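Local coordinates for protein esterase (Rhizomucor miehei, PDB 4WY5) that probably hydrolyses carboxylic esters, as a carboxylesterase of the alpha/beta hydrolase fold, at residues V58-K63 and I134-L139; T107-V112 and T307-V312; T185-Y190 and A313-I318. All blocks are in the same frame, centred on the assembly; numbering follows the deposited sequence.

Contact 1 (V58-K63 and I134-L139); sequences VESDGK and IYAAIL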
loop_
_atom_site.group_PDB
_atom_site.type_symbol
_atom_site.label_atom_id
_atom_site.label_comp_id
_atom_site.label_asym_id
_atom_site.label_seq_id
_atom_site.Cartn_x
_atom_site.Cartn_y
_atom_site.Cartn_z
ATOM N N VAL A 58 1.714 -36.803 -0.020
ATOM C CA VAL A 58 2.480 -37.138 1.190
ATOM C C VAL A 58 1.633 -37.369 2.435
ATOM O O VAL A 58 0.429 -37.112 2.438
ATOM C CB VAL A 58 3.501 -36.021 1.544
ATOM C CG1 VAL A 58 4.504 -35.814 0.423
ATOM C CG2 VAL A 58 2.772 -34.723 1.865
ATOM N N GLU A 59 2.284 -37.845 3.494
ATOM C CA GLU A 59 1.631 -38.109 4.772
ATOM C C GLU A 59 2.281 -37.270 5.880
ATOM O O GLU A 59 3.501 -37.063 5.884
ATOM C CB GLU A 59 1.681 -39.603 5.106
ATOM C CG GLU A 59 0.995 -39.959 6.415
ATOM C CD GLU A 59 0.733 -41.449 6.559
ATOM O OE1 GLU A 59 1.383 -42.244 5.844
ATOM O OE2 GLU A 59 -0.109 -41.820 7.404
ATOM N N SER A 60 1.458 -36.766 6.798
ATOM C CA SER A 60 1.918 -35.836 7.821
ATOM C C SER A 60 0.878 -35.626 8.915
ATOM O O SER A 60 -0.283 -35.322 8.613
ATOM C CB SER A 60 2.268 -34.481 7.187
ATOM O OG SER A 60 2.807 -33.577 8.146
ATOM N N ASP A 61 1.286 -35.819 10.171
ATOM C CA ASP A 61 0.445 -35.503 11.330
ATOM C C ASP A 61 -0.895 -36.213 11.263
ATOM O O ASP A 61 -1.911 -35.694 11.731
ATOM C CB ASP A 61 0.222 -33.983 11.429
ATOM C CG ASP A 61 -0.249 -33.537 12.808
ATOM O OD1 ASP A 61 0.306 -34.029 13.816
ATOM O OD2 ASP A 61 -1.169 -32.686 12.883
ATOM N N GLY A 62 -0.905 -37.387 10.646
ATOM C CA GLY A 62 -2.120 -38.169 10.555
ATOM C C GLY A 62 -3.023 -37.815 9.390
ATOM O O GLY A 62 -4.190 -38.214 9.370
ATOM N N LYS A 63 -2.503 -37.083 8.407
ATOM C CA LYS A 63 -3.307 -36.794 7.221
ATOM C C LYS A 63 -2.547 -37.075 5.942
ATOM O O LYS A 63 -1.310 -37.142 5.943
ATOM C CB LYS A 63 -3.798 -35.346 7.245
ATOM C CG LYS A 63 -4.673 -35.092 8.457
ATOM C CD LYS A 63 -5.424 -33.804 8.400
ATOM C CE LYS A 63 -6.355 -33.734 9.601
ATOM N NZ LYS A 63 -5.555 -33.789 10.874
ATOM N N ILE A 134 -3.500 -27.633 6.700
ATOM C CA ILE A 134 -2.491 -26.640 6.389
ATOM C C ILE A 134 -1.428 -26.648 7.489
ATOM O O ILE A 134 -0.219 -26.488 7.213
ATOM C CB ILE A 134 -3.129 -25.253 6.195
ATOM C CG1 ILE A 134 -4.072 -25.310 4.982
ATOM C CG2 ILE A 134 -2.061 -24.192 6.010
ATOM C CD1 ILE A 134 -4.965 -24.131 4.829
ATOM N N TYR A 135 -1.860 -26.913 8.721
ATOM C CA TYR A 135 -0.902 -27.082 9.811
ATOM C C TYR A 135 -0.003 -28.300 9.537
ATOM O O TYR A 135 1.220 -28.235 9.715
ATOM C CB TYR A 135 -1.624 -27.225 11.164
ATOM C CG TYR A 135 -0.697 -27.568 12.326
ATOM C CD1 TYR A 135 0.168 -26.615 12.866
ATOM C CD2 TYR A 135 -0.683 -28.856 12.876
ATOM C CE1 TYR A 135 1.016 -26.934 13.927
ATOM C CE2 TYR A 135 0.155 -29.182 13.935
ATOM C CZ TYR A 135 1.001 -28.221 14.452
ATOM O OH TYR A 135 1.828 -28.544 15.499
ATOM N N ALA A 136 -0.603 -29.387 9.059
ATOM C CA ALA A 136 0.157 -30.596 8.761
ATOM C C ALA A 136 1.123 -30.404 7.593
ATOM O O ALA A 136 2.213 -30.974 7.585
ATOM C CB ALA A 136 -0.783 -31.753 8.474
ATOM N N ALA A 137 0.750 -29.577 6.621
ATOM C CA ALA A 137 1.661 -29.327 5.510
ATOM C C ALA A 137 2.858 -28.502 5.961
ATOM O O ALA A 137 3.989 -28.744 5.535
ATOM C CB ALA A 137 0.931 -28.631 4.367
ATOM N N ILE A 138 2.615 -27.549 6.852
ATOM C CA ILE A 138 3.709 -26.747 7.401
ATOM C C ILE A 138 4.727 -27.640 8.131
ATOM O O ILE A 138 5.937 -27.446 7.993
ATOM C CB ILE A 138 3.183 -25.650 8.361
ATOM C CG1 ILE A 138 2.440 -24.567 7.567
ATOM C CG2 ILE A 138 4.329 -25.027 9.147
ATOM C CD1 ILE A 138 1.815 -23.438 8.421
ATOM N N LEU A 139 4.227 -28.627 8.878
ATOM C CA LEU A 139 5.099 -29.572 9.574
ATOM C C LEU A 139 5.935 -30.380 8.602
ATOM O O LEU A 139 7.091 -30.681 8.874
ATOM C CB LEU A 139 4.292 -30.521 10.468
ATOM C CG LEU A 139 3.842 -29.880 11.789
ATOM C CD1 LEU A 139 2.937 -30.793 12.619
ATOM C CD2 LEU A 139 5.053 -29.414 12.606
#

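Contact 2 (T107-V112 and T307-V312); sequences TVKANV and TINTIV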
loop_
_atom_site.group_PDB
_atom_site.type_symbol
_atom_site.label_atom_id
_atom_site.label_comp_id
_atom_site.label_asym_id
_atom_site.label_seq_id
_atom_site.Cartn_x
_atom_site.Cartn_y
_atom_site.Cartn_z
ATOM N N THR A 107 6.191 -15.981 -7.140
ATOM C CA THR A 107 7.310 -16.920 -7.098
ATOM C C THR A 107 8.571 -16.356 -7.773
ATOM O O THR A 107 9.630 -16.322 -7.150
ATOM C CB THR A 107 6.922 -18.278 -7.745
ATOM O OG1 THR A 107 5.900 -18.906 -6.956
ATOM C CG2 THR A 107 8.136 -19.213 -7.849
ATOM N N VAL A 108 8.472 -15.902 -9.025
ATOM C CA VAL A 108 9.676 -15.413 -9.702
ATOM C C VAL A 108 10.111 -13.995 -9.251
ATOM O O VAL A 108 11.311 -13.719 -9.229
ATOM C CB VAL A 108 9.526 -15.453 -11.258
ATOM C CG1 VAL A 108 8.800 -16.721 -11.682
ATOM C CG2 VAL A 108 8.800 -14.232 -11.801
ATOM N N LYS A 109 9.167 -13.110 -8.888
ATOM C CA LYS A 109 9.517 -11.740 -8.456
ATOM C C LYS A 109 10.126 -11.710 -7.051
ATOM O O LYS A 109 11.001 -10.899 -6.778
ATOM C CB LYS A 109 8.292 -10.811 -8.484
ATOM C CG LYS A 109 7.764 -10.513 -9.874
ATOM C CD LYS A 109 6.481 -9.679 -9.839
ATOM C CE LYS A 109 5.922 -9.484 -11.250
ATOM N NZ LYS A 109 6.810 -8.702 -12.169
ATOM N N ALA A 110 9.649 -12.563 -6.148
ATOM C CA ALA A 110 10.236 -12.615 -4.803
ATOM C C ALA A 110 11.445 -13.560 -4.749
ATOM O O ALA A 110 12.271 -13.466 -3.828
ATOM C CB ALA A 110 9.192 -13.043 -3.770
ATOM N N ASN A 111 11.546 -14.435 -5.756
ATOM C CA ASN A 111 12.600 -15.460 -5.844
ATOM C C ASN A 111 12.468 -16.449 -4.690
ATOM O O ASN A 111 13.348 -16.531 -3.834
ATOM C CB ASN A 111 14.010 -14.830 -5.858
ATOM C CG ASN A 111 15.074 -15.758 -6.453
ATOM O OD1 ASN A 111 14.805 -16.500 -7.397
ATOM N ND2 ASN A 111 16.296 -15.701 -5.912
ATOM N N VAL A 112 11.359 -17.191 -4.656
ATOM C CA VAL A 112 11.115 -18.143 -3.572
ATOM C C VAL A 112 10.629 -19.509 -4.059
ATOM O O VAL A 112 10.320 -19.683 -5.231
ATOM C CB VAL A 112 10.069 -17.604 -2.589
ATOM C CG1 VAL A 112 10.554 -16.275 -1.953
ATOM C CG2 VAL A 112 8.735 -17.408 -3.300
ATOM N N THR A 307 -0.337 -4.211 -5.938
ATOM C CA THR A 307 -0.502 -5.168 -4.851
ATOM C C THR A 307 0.542 -6.273 -4.947
ATOM O O THR A 307 1.139 -6.651 -3.932
ATOM C CB THR A 307 -1.925 -5.766 -4.837
ATOM O OG1 THR A 307 -2.884 -4.695 -4.774
ATOM C CG2 THR A 307 -2.103 -6.682 -3.641
ATOM N N ILE A 308 0.811 -6.757 -6.161
ATOM C CA ILE A 308 1.886 -7.750 -6.334
ATOM C C ILE A 308 3.257 -7.184 -5.904
ATOM O O ILE A 308 3.926 -7.772 -5.054
ATOM C CB ILE A 308 1.975 -8.246 -7.796
ATOM C CG1 ILE A 308 0.757 -9.117 -8.139
ATOM C CG2 ILE A 308 3.250 -9.056 -8.007
ATOM C CD1 ILE A 308 0.643 -10.383 -7.275
ATOM N N ASN A 309 3.649 -6.025 -6.437
ATOM C CA ASN A 309 4.937 -5.426 -6.074
ATOM C C ASN A 309 5.088 -5.130 -4.575
ATOM O O ASN A 309 6.172 -5.279 -4.014
ATOM C CB ASN A 309 5.170 -4.116 -6.848
ATOM C CG ASN A 309 5.405 -4.343 -8.330
ATOM O OD1 ASN A 309 5.595 -5.477 -8.772
ATOM N ND2 ASN A 309 5.443 -3.249 -9.104
ATOM N N THR A 310 3.996 -4.718 -3.934
ATOM C CA THR A 310 4.023 -4.320 -2.528
ATOM C C THR A 310 4.178 -5.540 -1.594
ATOM O O THR A 310 4.906 -5.481 -0.601
ATOM C CB THR A 310 2.744 -3.511 -2.180
ATOM O OG1 THR A 310 2.693 -2.329 -2.997
ATOM C CG2 THR A 310 2.726 -3.105 -0.717
ATOM N N ILE A 311 3.475 -6.629 -1.911
ATOM C CA ILE A 311 3.688 -7.906 -1.240
ATOM C C ILE A 311 5.136 -8.399 -1.407
ATOM O O ILE A 311 5.787 -8.797 -0.431
ATOM C CB ILE A 311 2.733 -9.010 -1.784
ATOM C CG1 ILE A 311 1.269 -8.700 -1.451
ATOM C CG2 ILE A 311 3.105 -10.388 -1.220
ATOM C CD1 ILE A 311 0.295 -9.722 -2.054
ATOM N N VAL A 312 5.654 -8.337 -2.631
ATOM C CA VAL A 312 7.015 -8.811 -2.885
ATOM C C VAL A 312 8.035 -8.059 -2.029
ATOM O O VAL A 312 8.944 -8.673 -1.463
ATOM C CB VAL A 312 7.382 -8.688 -4.391
ATOM C CG1 VAL A 312 8.888 -8.830 -4.625
ATOM C CG2 VAL A 312 6.615 -9.732 -5.202
#

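Contact 3 (T185-Y190 and A313-I318); sequences TQVLIY and AHLRDI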
loop_
_atom_site.group_PDB
_atom_site.type_symbol
_atom_site.label_atom_id
_atom_site.label_comp_id
_atom_site.label_asym_id
_atom_site.label_seq_id
_atom_site.Cartn_x
_atom_site.Cartn_y
_atom_site.Cartn_z
ATOM N N THR A 185 5.734 -14.360 8.991
ATOM C CA THR A 185 4.798 -13.292 8.605
ATOM C C THR A 185 3.507 -13.886 7.994
ATOM O O THR A 185 3.513 -14.998 7.466
ATOM C CB THR A 185 5.464 -12.265 7.612
ATOM O OG1 THR A 185 4.664 -11.075 7.498
ATOM C CG2 THR A 185 5.687 -12.875 6.234
ATOM N N GLN A 186 2.392 -13.170 8.150
ATOM C CA GLN A 186 1.112 -13.540 7.544
ATOM C C GLN A 186 0.666 -12.427 6.567
ATOM O O GLN A 186 0.664 -11.244 6.928
ATOM C CB GLN A 186 0.035 -13.767 8.623
ATOM C CG GLN A 186 -0.131 -12.615 9.665
ATOM C CD GLN A 186 -1.222 -12.879 10.737
ATOM O OE1 GLN A 186 -2.315 -13.379 10.437
ATOM N NE2 GLN A 186 -0.916 -12.532 11.992
ATOM N N VAL A 187 0.311 -12.803 5.337
ATOM C CA VAL A 187 -0.166 -11.851 4.322
ATOM C C VAL A 187 -1.646 -12.122 4.026
ATOM O O VAL A 187 -2.013 -13.214 3.562
ATOM C CB VAL A 187 0.668 -11.929 3.003
ATOM C CG1 VAL A 187 0.112 -10.979 1.950
ATOM C CG2 VAL A 187 2.158 -11.632 3.266
ATOM N N LEU A 188 -2.499 -11.146 4.329
ATOM C CA LEU A 188 -3.949 -11.363 4.337
ATOM C C LEU A 188 -4.648 -10.464 3.312
ATOM O O LEU A 188 -4.796 -9.265 3.545
ATOM C CB LEU A 188 -4.522 -11.100 5.747
ATOM C CG LEU A 188 -3.736 -11.633 6.972
ATOM C CD1 LEU A 188 -4.361 -11.221 8.321
ATOM C CD2 LEU A 188 -3.515 -13.158 6.945
ATOM N N ILE A 189 -5.085 -11.039 2.189
ATOM C CA ILE A 189 -5.686 -10.260 1.084
ATOM C C ILE A 189 -7.223 -10.363 1.110
ATOM O O ILE A 189 -7.785 -11.428 0.829
ATOM C CB ILE A 189 -5.132 -10.728 -0.304
ATOM C CG1 ILE A 189 -3.596 -10.747 -0.299
ATOM C CG2 ILE A 189 -5.595 -9.832 -1.442
ATOM C CD1 ILE A 189 -3.000 -11.632 -1.382
ATOM N N TYR A 190 -7.886 -9.253 1.472
ATOM C CA TYR A 190 -9.344 -9.192 1.735
ATOM C C TYR A 190 -9.958 -10.449 2.426
ATOM O O TYR A 190 -10.757 -11.164 1.821
ATOM C CB TYR A 190 -10.139 -8.869 0.430
ATOM C CG TYR A 190 -9.642 -9.465 -0.897
ATOM C CD1 TYR A 190 -9.812 -10.821 -1.202
ATOM C CD2 TYR A 190 -9.059 -8.651 -1.871
ATOM C CE1 TYR A 190 -9.375 -11.356 -2.421
ATOM C CE2 TYR A 190 -8.619 -9.179 -3.107
ATOM C CZ TYR A 190 -8.776 -10.532 -3.372
ATOM O OH TYR A 190 -8.339 -11.072 -4.588
ATOM N N ALA A 313 7.869 -6.742 -1.898
ATOM C CA ALA A 313 8.823 -5.955 -1.119
ATOM C C ALA A 313 8.733 -6.249 0.387
ATOM O O ALA A 313 9.746 -6.208 1.088
ATOM C CB ALA A 313 8.619 -4.465 -1.384
ATOM N N HIS A 314 7.526 -6.563 0.869
ATOM C CA HIS A 314 7.307 -6.921 2.276
ATOM C C HIS A 314 7.916 -8.281 2.609
ATOM O O HIS A 314 8.524 -8.461 3.675
ATOM C CB HIS A 314 5.801 -6.944 2.610
ATOM C CG HIS A 314 5.486 -7.628 3.902
ATOM N ND1 HIS A 314 5.557 -6.992 5.124
ATOM C CD2 HIS A 314 5.113 -8.908 4.164
ATOM C CE1 HIS A 314 5.235 -7.849 6.084
ATOM N NE2 HIS A 314 4.960 -9.016 5.528
ATOM N N LEU A 315 7.739 -9.237 1.702
ATOM C CA LEU A 315 8.327 -10.556 1.888
ATOM C C LEU A 315 9.858 -10.493 1.913
ATOM O O LEU A 315 10.497 -11.120 2.751
ATOM C CB LEU A 315 7.842 -11.516 0.795
ATOM C CG LEU A 315 6.370 -11.948 0.919
ATOM C CD1 LEU A 315 5.898 -12.715 -0.305
ATOM C CD2 LEU A 315 6.210 -12.814 2.145
ATOM N N ARG A 316 10.450 -9.701 1.027
ATOM C CA ARG A 316 11.907 -9.622 0.963
ATOM C C ARG A 316 12.487 -8.862 2.165
ATOM O O ARG A 316 13.593 -9.156 2.616
ATOM C CB ARG A 316 12.326 -9.006 -0.380
ATOM C CG ARG A 316 11.992 -9.958 -1.570
ATOM C CD ARG A 316 12.367 -9.413 -2.966
ATOM N NE ARG A 316 13.788 -9.077 -3.072
ATOM C CZ ARG A 316 14.766 -9.958 -3.293
ATOM N NH1 ARG A 316 14.496 -11.251 -3.420
ATOM N NH2 ARG A 316 16.024 -9.546 -3.365
ATOM N N ASP A 317 11.708 -7.949 2.731
ATOM C CA ASP A 317 12.089 -7.256 3.972
ATOM C C ASP A 317 12.128 -8.218 5.170
ATOM O O ASP A 317 13.050 -8.172 5.991
ATOM C CB ASP A 317 11.118 -6.095 4.243
ATOM C CG ASP A 317 11.500 -5.270 5.474
ATOM O OD1 ASP A 317 12.205 -4.241 5.338
ATOM O OD2 ASP A 317 11.070 -5.646 6.589
ATOM N N ILE A 318 11.106 -9.066 5.277
ATOM C CA ILE A 318 11.001 -10.059 6.353
ATOM C C ILE A 318 12.076 -11.157 6.256
ATOM O O ILE A 318 12.723 -11.515 7.249
ATOM C CB ILE A 318 9.608 -10.728 6.348
ATOM C CG1 ILE A 318 8.535 -9.718 6.749
ATOM C CG2 ILE A 318 9.570 -11.896 7.325
ATOM C CD1 ILE A 318 8.663 -9.210 8.188
#

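Contact 1 (V58-K63 and I134-L139)
Ser60 OG gives a short hydrogen bond, 2.7 Å, to the main-chain Ala136 O. Ser60 opens the type I' turn of a two-residue beta hairpin, which joins strands 52-60 and 63-71 at the edge of the alpha/beta hydrolase sheet. Ala136 lies in helix 129-143, which packs against this end of the sheet. The hydroxyl does not meet the carbonyl end-on. The C=O...OG angle is 129°, with OG tilted out of the carbonyl plane. With chi1 at -176°, OG swings away from its own backbone N and out to the helix. The turn itself is closed by two backbone bonds, Ser60 N to Lys63 O at 2.9 Å and Lys63 N to Ser60 O at 2.8 Å. Its two middle residues, Asp61 and Gly62, both have positive phi, as this turn type requires.

The two backbones come nearest at Ala136, whose CB lies 3.6 Å from Ser60 O and 3.8 Å from Asp61 CB. Leu139, one helical turn further on, sets its CB beside the serine hydroxyl and its CD1 near the carboxylate carbon of Asp61. Tyr135 stands beside them. Its ring also meets Tyr173 edge-to-face, and its side chain packs on Val170 of helix 162-176. Asp61 reaches the rim of the Tyr135 ring, not a face. Carboxylate and ring planes are 73° apart, and Asp61 OD2 lies in the ring plane, 3.9 Å from Tyr135 CD2.

Contact 2 (T107-V112 and T307-V312)
Two helices of the alpha/beta hydrolase fold pack here: the C-terminal end of helix 100-110 and the middle of helix 302-319, the last helix of the chain. The contact is apolar, and no hydrogen bond joins the two segments. Val312 is its centre. It points at the other helix and spreads its two methyls over the last helical residues there. Val312 CG1, anti to its own backbone N (chi1 165°), lies 3.7 Å from the main-chain Lys109 O. The same methyl packs on Ala110, 4.0 Å from Ala110 CA. Val312 CG2 takes the other branch and rests 3.8 Å from Lys109 CB. Val312 also touches Leu106, one turn before Ala110.

Lys109 contributes its aliphatic chain. That chain runs extended from CB to CE and bends at chi4, -64°. It crosses Ile308 at about a right angle. The neighbouring Asn309 brings its amide end near the lysine methylenes. Its polar partner lies elsewhere: Asn309 ND2 is hydrogen-bonded to Asp317 of the second subunit. The same residue thus touches helix 100-110 and reaches the second subunit.

Helix 100-110 stops at this point. Asn111 leaves the helical conformation with positive phi, and Val112 N bonds back to Thr107 O at 3.2 Å. The chain then enters strand 113-117. On the other helix, the branch methyl Ile308 CG2 touches the lysine chain, 3.8 Å from Lys109 CD.

Contact 3 (T185-Y190 and A313-I318)
Thr185, His314 and Val187 carry most of this buried contact between strand 185-189 and helix 302-319. Thr185 has the largest share. Its hydroxyl meets the imidazole at the ring edge, and His314 NE2 donates a hydrogen bond of 2.9 Å to Thr185 OG1. OG1 lies close to the ring plane, 9° out of it. Thr185 OG1 is also hydrogen-bonded to Pro253 O, just ahead of strand 254-259. The hydroxyl thus links the helix to the neighbouring chain segment, and its two polar partners help fix its rotation.

His314 comes down from the helix as Thr185 rises from the strand. Its chi1 of 165° carries the ring away from the backbone N and towards the sheet. One ring face is covered within the helix, where Ile318 CG1 lies 3.7 Å above the plane, offset toward the rim. The side chain of His314 also touches Leu255 of strand 254-259. Val187, two residues along the strand, faces the helix too. Its CG2 approaches the ring obliquely, 4.1 Å from His314 CD2.

Leu315 and Ile318 add apolar contacts to Thr185. Leu315 CD2 reaches Thr185 CG2 at 4.1 Å and stands near Val187. Ile318 CG1 lies 4.1 Å from Thr185 CB. Gln186 and Leu188 turn to the other face of the sheet and pack on helix 162-176. The axes of strand 185-189 and of helix segment 313-318 are 10.2 Å apart at closest approach and run nearly antiparallel, at 173°. This is the layered packing of the alpha/beta hydrolase fold, with the C-terminal helix laid along strand 185-189 on one face of the sheet.

How the contacts relate
Contacts 2 and 3 share helix 302-319, and their centres are 9 Å apart. They touch directly: Arg316 NH1 probably hydrogen-bonds Ala110 O at 3.2 Å, and Ile311 CD1 packs on Ile189 CD1 at 3.9 Å. Both also reach the second subunit. Contact 1 stands apart at the sheet edge, with its centre 26 Å from that of contact 2 and 23 Å from that of contact 3. Its helix packs with helix 162-176, on the sheet face opposite helix 302-319. Contact 3 has the link to the probable Ser161-His292-Asp262 triad: Val187 lies near the likely nucleophile elbow, and Tyr190, ending segment 185-190, touches all three triad residues.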